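UDP-N-acetylmuramate--L-alanine ligase (Thermotoga maritima, PDB 1J6U) catalyses the ATP-dependent joining of L-alanine to UDP-N-acetylmuramate, a step of peptidoglycan biosynthesis. Local coordinates at residues E254-V259 and Y266-L271; V132-K137 and L300-E305. One frame throughout, in Å; residues are numbered along the deposited sequence.

Interaction 1 of 2, residues E254-V259 and Y266-L271; sequences EQKAMV and YLELKL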
ATOM      1  N   GLU A 254      -5.834  -2.147 -20.463  1.00 29.66           N
ATOM      2  CA  GLU A 254      -4.463  -1.769 -20.175  1.00 37.25           C
ATOM      3  C   GLU A 254      -4.326  -0.338 -20.489  1.00 34.45           C
ATOM      4  O   GLU A 254      -5.235   0.275 -21.055  1.00 34.28           O
ATOM      5  CB  GLU A 254      -3.490  -2.513 -21.097  1.00 34.23           C
ATOM      6  CG  GLU A 254      -3.952  -2.430 -22.581  1.00 48.92           C
ATOM      7  CD  GLU A 254      -2.879  -2.757 -23.609  1.00 68.64           C
ATOM      8  OE1 GLU A 254      -2.232  -3.830 -23.529  1.00 81.29           O
ATOM      9  OE2 GLU A 254      -2.693  -1.928 -24.523  1.00 80.60           O
ATOM     10  N   GLN A 255      -3.178   0.206 -20.111  1.00 30.43           N
ATOM     11  CA  GLN A 255      -2.918   1.585 -20.446  1.00 38.15           C
ATOM     12  C   GLN A 255      -1.488   1.566 -20.995  1.00 38.52           C
ATOM     13  O   GLN A 255      -0.665   0.731 -20.569  1.00 38.17           O
ATOM     14  CB  GLN A 255      -3.082   2.500 -19.216  1.00 26.46           C
ATOM     15  CG  GLN A 255      -2.124   2.205 -18.109  1.00 30.58           C
ATOM     16  CD  GLN A 255      -2.188   3.241 -17.017  1.00 35.15           C
ATOM     17  OE1 GLN A 255      -2.398   4.435 -17.276  1.00 36.25           O
ATOM     18  NE2 GLN A 255      -1.992   2.799 -15.779  1.00 28.73           N
ATOM     19  N   LYS A 256      -1.223   2.455 -21.958  1.00 36.75           N
ATOM     20  CA  LYS A 256       0.087   2.568 -22.619  1.00 38.03           C
ATOM     21  C   LYS A 256       0.662   3.953 -22.410  1.00 32.85           C
ATOM     22  O   LYS A 256      -0.072   4.930 -22.310  1.00 36.61           O
ATOM     23  CB  LYS A 256      -0.043   2.330 -24.136  1.00 38.21           C
ATOM     24  CG  LYS A 256       0.008   0.863 -24.566  1.00 59.39           C
ATOM     25  CD  LYS A 256      -0.351   0.694 -26.058  1.00 70.08           C
ATOM     26  CE  LYS A 256      -0.330  -0.779 -26.506  1.00 82.12           C
ATOM     27  NZ  LYS A 256      -0.985  -1.042 -27.854  1.00 85.26           N
ATOM     28  N   ALA A 257       1.985   4.040 -22.352  1.00 33.54           N
ATOM     29  CA  ALA A 257       2.632   5.330 -22.189  1.00 38.90           C
ATOM     30  C   ALA A 257       3.957   5.356 -22.965  1.00 42.35           C
ATOM     31  O   ALA A 257       4.756   4.403 -22.923  1.00 30.96           O
ATOM     32  CB  ALA A 257       2.871   5.641 -20.681  1.00 32.77           C
HETATM   33  N   MSE A 258       4.151   6.439 -23.707  1.00 37.85           N
HETATM   34  CA  MSE A 258       5.385   6.653 -24.462  1.00 39.38           C
HETATM   35  C   MSE A 258       6.357   7.335 -23.500  1.00 32.14           C
HETATM   36  O   MSE A 258       6.103   8.440 -23.026  1.00 32.86           O
HETATM   37  CB  MSE A 258       5.140   7.578 -25.664  1.00 44.44           C
HETATM   38  CG  MSE A 258       5.295   6.901 -27.010  1.00 61.51           C
HETATM   39 SE   MSE A 258       6.953   5.894 -27.059  1.00 84.52          SE
HETATM   40  CE  MSE A 258       6.148   4.280 -27.774  1.00 52.90           C
ATOM     41  N   VAL A 259       7.463   6.686 -23.189  1.00 31.32           N
ATOM     42  CA  VAL A 259       8.386   7.293 -22.247  1.00 36.31           C
ATOM     43  C   VAL A 259       9.615   7.872 -22.925  1.00 41.45           C
ATOM     44  O   VAL A 259      10.214   7.218 -23.772  1.00 37.10           O
ATOM     45  CB  VAL A 259       8.812   6.257 -21.221  1.00 40.59           C
ATOM     46  CG1 VAL A 259       9.866   6.806 -20.329  1.00 24.03           C
ATOM     47  CG2 VAL A 259       7.627   5.855 -20.413  1.00 35.09           C
ATOM     48  N   TYR A 266      12.004   6.916 -25.797  1.00 42.70           N
ATOM     49  CA  TYR A 266      12.856   5.851 -25.318  1.00 34.19           C
ATOM     50  C   TYR A 266      12.197   4.488 -25.264  1.00 32.25           C
ATOM     51  O   TYR A 266      12.825   3.476 -25.545  1.00 36.61           O
ATOM     52  CB  TYR A 266      13.358   6.236 -23.924  1.00 27.95           C
ATOM     53  CG  TYR A 266      14.360   5.280 -23.387  1.00 35.86           C
ATOM     54  CD1 TYR A 266      14.270   4.812 -22.077  1.00 31.80           C
ATOM     55  CD2 TYR A 266      15.442   4.869 -24.171  1.00 30.52           C
ATOM     56  CE1 TYR A 266      15.236   3.969 -21.541  1.00 33.02           C
ATOM     57  CE2 TYR A 266      16.421   4.014 -23.649  1.00 27.92           C
ATOM     58  CZ  TYR A 266      16.311   3.571 -22.337  1.00 33.94           C
ATOM     59  OH  TYR A 266      17.261   2.727 -21.839  1.00 39.27           O
ATOM     60  N   LEU A 267      10.930   4.451 -24.869  1.00 42.37           N
ATOM     61  CA  LEU A 267      10.207   3.184 -24.789  1.00 36.86           C
ATOM     62  C   LEU A 267       8.716   3.366 -24.563  1.00 38.50           C
ATOM     63  O   LEU A 267       8.211   4.438 -24.186  1.00 28.36           O
ATOM     64  CB  LEU A 267      10.777   2.284 -23.669  1.00 30.68           C
ATOM     65  CG  LEU A 267      10.749   2.836 -22.231  1.00 32.09           C
ATOM     66  CD1 LEU A 267       9.351   2.691 -21.635  1.00 36.14           C
ATOM     67  CD2 LEU A 267      11.753   2.065 -21.389  1.00 18.98           C
ATOM     68  N   GLU A 268       8.008   2.285 -24.806  1.00 33.05           N
ATOM     69  CA  GLU A 268       6.599   2.308 -24.587  1.00 40.52           C
ATOM     70  C   GLU A 268       6.321   1.436 -23.372  1.00 36.90           C
ATOM     71  O   GLU A 268       6.683   0.257 -23.336  1.00 32.07           O
ATOM     72  CB  GLU A 268       5.836   1.770 -25.790  1.00 35.94           C
ATOM     73  CG  GLU A 268       4.359   1.859 -25.571  1.00 53.92           C
ATOM     74  CD  GLU A 268       3.570   1.341 -26.729  1.00 60.90           C
ATOM     75  OE1 GLU A 268       3.667   0.126 -27.014  1.00 66.52           O
ATOM     76  OE2 GLU A 268       2.852   2.156 -27.347  1.00 70.85           O
ATOM     77  N   LEU A 269       5.693   2.054 -22.378  1.00 36.62           N
ATOM     78  CA  LEU A 269       5.280   1.373 -21.156  1.00 37.09           C
ATOM     79  C   LEU A 269       3.842   0.876 -21.296  1.00 32.35           C
ATOM     80  O   LEU A 269       2.937   1.646 -21.643  1.00 39.16           O
ATOM     81  CB  LEU A 269       5.336   2.342 -19.982  1.00 37.01           C
ATOM     82  CG  LEU A 269       4.837   1.880 -18.623  1.00 37.95           C
ATOM     83  CD1 LEU A 269       5.579   0.635 -18.140  1.00 38.75           C
ATOM     84  CD2 LEU A 269       5.026   3.039 -17.674  1.00 51.24           C
ATOM     85  N   LYS A 270       3.641  -0.412 -21.070  1.00 33.43           N
ATOM     86  CA  LYS A 270       2.298  -0.980 -21.071  1.00 37.29           C
ATOM     87  C   LYS A 270       2.019  -1.548 -19.651  1.00 37.89           C
ATOM     88  O   LYS A 270       2.832  -2.273 -19.092  1.00 39.22           O
ATOM     89  CB  LYS A 270       2.181  -2.105 -22.076  1.00 28.77           C
ATOM     90  CG  LYS A 270       2.245  -1.690 -23.503  1.00 55.03           C
ATOM     91  CD  LYS A 270       1.456  -2.706 -24.310  1.00 70.31           C
ATOM     92  CE  LYS A 270       2.130  -3.058 -25.621  1.00 73.22           C
ATOM     93  NZ  LYS A 270       1.497  -4.289 -26.168  1.00 80.42           N
ATOM     94  N   LEU A 271       0.879  -1.195 -19.069  1.00 37.55           N
ATOM     95  CA  LEU A 271       0.483  -1.705 -17.741  1.00 28.44           C
ATOM     96  C   LEU A 271      -0.922  -2.320 -17.772  1.00 28.24           C
ATOM     97  O   LEU A 271      -1.857  -1.752 -18.375  1.00 32.31           O
ATOM     98  CB  LEU A 271       0.466  -0.579 -16.707  1.00 34.22           C
ATOM     99  CG  LEU A 271       1.792   0.140 -16.480  1.00 21.67           C
ATOM    100  CD1 LEU A 271       1.611   1.376 -15.644  1.00 33.04           C
ATOM    101  CD2 LEU A 271       2.753  -0.858 -15.842  1.00 40.42           C
TER
HETATM  102  O   HOH W   1      -1.721  -3.641 -26.762  1.00 67.01           O
HETATM  103  O   HOH W   2       1.606   0.104 -28.800  1.00 72.69           O
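The carbonyl oxygen of Val-259 is gripped by two backbone N-H groups of the facing strand. Tyr-266 N donates to Val-259 O at 2.7 Å, and Leu-267 N reaches the same oxygen at 3.1 Å. Two residues thus face one, which makes a classic beta bulge near the turn of this antiparallel hairpin. From Val-259 and Leu-267 onward the pairing is regular. Ala-257 pairs with Leu-269 and Gln-255 with Leu-271 through two backbone bonds each.

The faces differ. Val-259, Leu-267, Ala-257 and Leu-269 form a mostly apolar face, with Leu-271 and Gln-255 at its far end. Here CD1 of Leu-267 lies 3.6 Å from CB of Val-259. The face with Lys-256, Met-258, Glu-268 and Lys-270 is largely charged. There the Lys-256 and Lys-270 chains run side by side, and their NZ atoms are 4.4 Å apart. One water accepts from Lys-256 NZ and, weakly, from Lys-270 NZ, and donates to Glu-254 OE2. This probably eases the repulsion. A second water accepts weakly from Lys-256 NZ and donates to Glu-268 OE1 at 2.7 Å. Glu-268 extends with CG anti to N (chi1 -177°), which carries its carboxylate across the CD of Lys-256. CE of Met-258, a selenomethionine, lies 3.7 Å from CG of Glu-268. With an alanine here, the second water would probably lose its carboxylate acceptor, and the methyl of Met-258 part of its packing.

Strand 255-261 is the middle of a three-stranded sheet, with strand 243-250 along its other edge. Helices 276-291 and 296-305 pack on the apolar face.

Interaction 2 of 2, residues V132-K137 and L300-E305; sequences VAHVLK and LEALEE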
ATOM      1  N   VAL A 132       8.813  -3.094  -7.963  1.00 31.08           N
ATOM      2  CA  VAL A 132      10.223  -3.395  -7.828  1.00 31.07           C
ATOM      3  C   VAL A 132      10.388  -4.865  -7.512  1.00 40.81           C
ATOM      4  O   VAL A 132      11.146  -5.566  -8.188  1.00 41.32           O
ATOM      5  CB  VAL A 132      10.882  -2.549  -6.701  1.00 36.53           C
ATOM      6  CG1 VAL A 132      12.367  -2.971  -6.484  1.00 22.39           C
ATOM      7  CG2 VAL A 132      10.827  -1.099  -7.074  1.00 25.61           C
ATOM      8  N   ALA A 133       9.679  -5.324  -6.485  1.00 33.75           N
ATOM      9  CA  ALA A 133       9.730  -6.720  -6.101  1.00 41.71           C
ATOM     10  C   ALA A 133       9.321  -7.619  -7.271  1.00 38.64           C
ATOM     11  O   ALA A 133       9.948  -8.649  -7.533  1.00 32.07           O
ATOM     12  CB  ALA A 133       8.781  -6.984  -4.899  1.00 42.17           C
ATOM     13  N   HIS A 134       8.225  -7.263  -7.931  1.00 32.95           N
ATOM     14  CA  HIS A 134       7.748  -8.049  -9.064  1.00 32.99           C
ATOM     15  C   HIS A 134       8.818  -8.148 -10.189  1.00 34.31           C
ATOM     16  O   HIS A 134       9.040  -9.226 -10.725  1.00 36.43           O
ATOM     17  CB  HIS A 134       6.443  -7.431  -9.565  1.00 30.68           C
ATOM     18  CG  HIS A 134       5.930  -8.023 -10.837  1.00 39.76           C
ATOM     19  ND1 HIS A 134       5.294  -9.243 -10.887  1.00 37.84           N
ATOM     20  CD2 HIS A 134       5.888  -7.524 -12.097  1.00 34.75           C
ATOM     21  CE1 HIS A 134       4.871  -9.468 -12.118  1.00 26.68           C
ATOM     22  NE2 HIS A 134       5.218  -8.440 -12.871  1.00 45.60           N
ATOM     23  N   VAL A 135       9.449  -7.027 -10.550  1.00 33.40           N
ATOM     24  CA  VAL A 135      10.530  -7.004 -11.551  1.00 32.25           C
ATOM     25  C   VAL A 135      11.673  -7.946 -11.097  1.00 34.18           C
ATOM     26  O   VAL A 135      12.068  -8.876 -11.804  1.00 36.30           O
ATOM     27  CB  VAL A 135      11.126  -5.586 -11.710  1.00 30.29           C
ATOM     28  CG1 VAL A 135      12.376  -5.636 -12.580  1.00 32.30           C
ATOM     29  CG2 VAL A 135      10.103  -4.638 -12.342  1.00 19.34           C
ATOM     30  N   LEU A 136      12.196  -7.711  -9.907  1.00 29.68           N
ATOM     31  CA  LEU A 136      13.261  -8.550  -9.391  1.00 37.08           C
ATOM     32  C   LEU A 136      12.862 -10.035  -9.430  1.00 35.40           C
ATOM     33  O   LEU A 136      13.667 -10.916  -9.745  1.00 40.83           O
ATOM     34  CB  LEU A 136      13.639  -8.111  -7.966  1.00 32.39           C
ATOM     35  CG  LEU A 136      14.899  -7.257  -7.730  1.00 50.30           C
ATOM     36  CD1 LEU A 136      15.637  -6.994  -9.045  1.00 32.95           C
ATOM     37  CD2 LEU A 136      14.545  -5.976  -7.036  1.00 37.72           C
ATOM     38  N   LYS A 137      11.618 -10.348  -9.140  1.00 36.67           N
ATOM     39  CA  LYS A 137      11.253 -11.756  -9.184  1.00 37.23           C
ATOM     40  C   LYS A 137      11.231 -12.262 -10.624  1.00 41.47           C
ATOM     41  O   LYS A 137      11.633 -13.390 -10.896  1.00 42.84           O
ATOM     42  CB  LYS A 137       9.879 -11.973  -8.534  1.00 38.78           C
ATOM     43  CG  LYS A 137       9.895 -12.044  -7.012  1.00 46.36           C
ATOM     44  CD  LYS A 137       8.471 -11.869  -6.412  1.00 40.76           C
ATOM     45  CE  LYS A 137       7.442 -12.913  -6.882  1.00 37.37           C
ATOM     46  NZ  LYS A 137       7.814 -14.340  -6.641  1.00 31.86           N
ATOM     47  N   LEU A 300      10.154  -4.466 -18.735  1.00 33.80           N
ATOM     48  CA  LEU A 300       8.877  -4.010 -19.280  1.00 40.03           C
ATOM     49  C   LEU A 300       7.848  -5.127 -19.431  1.00 38.50           C
ATOM     50  O   LEU A 300       6.644  -4.896 -19.392  1.00 39.69           O
ATOM     51  CB  LEU A 300       9.083  -3.326 -20.628  1.00 28.45           C
ATOM     52  CG  LEU A 300       9.760  -1.951 -20.512  1.00 39.07           C
ATOM     53  CD1 LEU A 300      10.220  -1.450 -21.880  1.00 35.33           C
ATOM     54  CD2 LEU A 300       8.792  -0.977 -19.911  1.00 36.63           C
ATOM     55  N   GLU A 301       8.335  -6.331 -19.633  1.00 39.81           N
ATOM     56  CA  GLU A 301       7.485  -7.501 -19.773  1.00 44.59           C
ATOM     57  C   GLU A 301       6.852  -7.750 -18.381  1.00 46.98           C
ATOM     58  O   GLU A 301       5.647  -8.005 -18.241  1.00 50.12           O
ATOM     59  CB  GLU A 301       8.380  -8.658 -20.210  1.00 45.77           C
ATOM     60  CG  GLU A 301       7.741  -9.998 -20.400  1.00 72.99           C
ATOM     61  CD  GLU A 301       8.785 -11.034 -20.815  1.00 84.31           C
ATOM     62  OE1 GLU A 301       9.990 -10.805 -20.533  1.00 84.53           O
ATOM     63  OE2 GLU A 301       8.408 -12.071 -21.407  1.00 84.93           O
ATOM     64  N   ALA A 302       7.679  -7.627 -17.357  1.00 30.61           N
ATOM     65  CA  ALA A 302       7.262  -7.813 -16.000  1.00 31.65           C
ATOM     66  C   ALA A 302       6.268  -6.698 -15.632  1.00 43.22           C
ATOM     67  O   ALA A 302       5.197  -6.961 -15.066  1.00 36.63           O
ATOM     68  CB  ALA A 302       8.469  -7.759 -15.101  1.00 31.55           C
ATOM     69  N   LEU A 303       6.599  -5.454 -15.962  1.00 28.24           N
ATOM     70  CA  LEU A 303       5.699  -4.398 -15.601  1.00 30.69           C
ATOM     71  C   LEU A 303       4.375  -4.586 -16.280  1.00 36.21           C
ATOM     72  O   LEU A 303       3.328  -4.283 -15.720  1.00 39.26           O
ATOM     73  CB  LEU A 303       6.266  -3.012 -15.927  1.00 32.12           C
ATOM     74  CG  LEU A 303       7.371  -2.519 -14.978  1.00 39.75           C
ATOM     75  CD1 LEU A 303       7.897  -1.213 -15.525  1.00 28.02           C
ATOM     76  CD2 LEU A 303       6.869  -2.348 -13.532  1.00 27.37           C
ATOM     77  N   GLU A 304       4.401  -5.106 -17.486  1.00 32.15           N
ATOM     78  CA  GLU A 304       3.147  -5.278 -18.183  1.00 41.80           C
ATOM     79  C   GLU A 304       2.280  -6.325 -17.472  1.00 37.72           C
ATOM     80  O   GLU A 304       1.070  -6.204 -17.425  1.00 42.29           O
ATOM     81  CB  GLU A 304       3.398  -5.680 -19.633  1.00 43.90           C
ATOM     82  CG  GLU A 304       2.129  -5.940 -20.388  1.00 63.36           C
ATOM     83  CD  GLU A 304       2.323  -5.904 -21.879  1.00 71.81           C
ATOM     84  OE1 GLU A 304       3.373  -6.400 -22.354  1.00 83.38           O
ATOM     85  OE2 GLU A 304       1.414  -5.388 -22.571  1.00 84.87           O
ATOM     86  N   GLU A 305       2.922  -7.317 -16.886  1.00 33.79           N
ATOM     87  CA  GLU A 305       2.244  -8.396 -16.189  1.00 41.05           C
ATOM     88  C   GLU A 305       1.900  -8.121 -14.710  1.00 36.90           C
ATOM     89  O   GLU A 305       1.167  -8.869 -14.110  1.00 37.17           O
ATOM     90  CB  GLU A 305       3.113  -9.663 -16.286  1.00 33.20           C
ATOM     91  CG  GLU A 305       3.046 -10.385 -17.653  1.00 77.61           C
ATOM     92  CD  GLU A 305       4.148 -11.462 -17.829  1.00 95.45           C
ATOM     93  OE1 GLU A 305       4.664 -11.968 -16.801  1.00102.44           O
ATOM     94  OE2 GLU A 305       4.488 -11.808 -18.995  1.00 98.87           O
TER
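His-134 lays the CD2-NE2 edge of its imidazole against Ala-302, with CD2 4.0 Å from the methyl CB. The histidine belongs to helix 125-138 of the Mur ligase middle domain. The predicted ATP-binding residues Gly-121 to Thr-127, probably the P-loop, run into the start of this helix. It packs against the C-terminal end of helix 296-305. The short segments run at 128° to each other, and their axes come within 8.9 Å. Ala-302, with only a methyl group, sits nearest the crossing; its CA is 5.6 Å from that of Val-135.

Beside the histidine, Val-135 continues the contact with carbon alone. Its CG2 stands 4.1 Å from CD2 of Leu-303, the two side chains meeting at an angle. Leu-303 starts out away from the other helix, but its end turns back to reach the valine. Phe-289 of helix 276-291 also packs on Val-135, and Ile-286 on Leu-303, so this part is buried. The ring of Phe-306 also meets that of His-134, the two planes inclined to each other. CB of Glu-305 approaches NE2 of His-134.

The imidazole is carried across to the other helix by its first torsion, which sets CG anti to the backbone N (chi1 172°). His-134 NE2 donates to Ala-302 O at 2.6 Å. The oxygen lies almost in the ring plane, yet the donor sits above the carbonyl plane and the N-H...O angle is a bent 134°.

Both contacts involve helix 296-305. Its Leu-300 and Leu-303 pack on the apolar face of strand 264-271 in interaction 1, while Ala-302 and Leu-303 meet helix 125-138 in interaction 2. The helix therefore joins the small antiparallel sheet to the helix that starts within the predicted ATP site. Interaction 1 is partly buried and rests on repeated backbone bonds, with a charged, watered outer face. Interaction 2 is smaller and more buried. It relies on side chains and one histidine-to-carbonyl bond. The two touch directly: CD2 of Leu-271 lies 3.5 Å from Leu-303 O, and Lys-270 forms a long, weak ion pair with Glu-304.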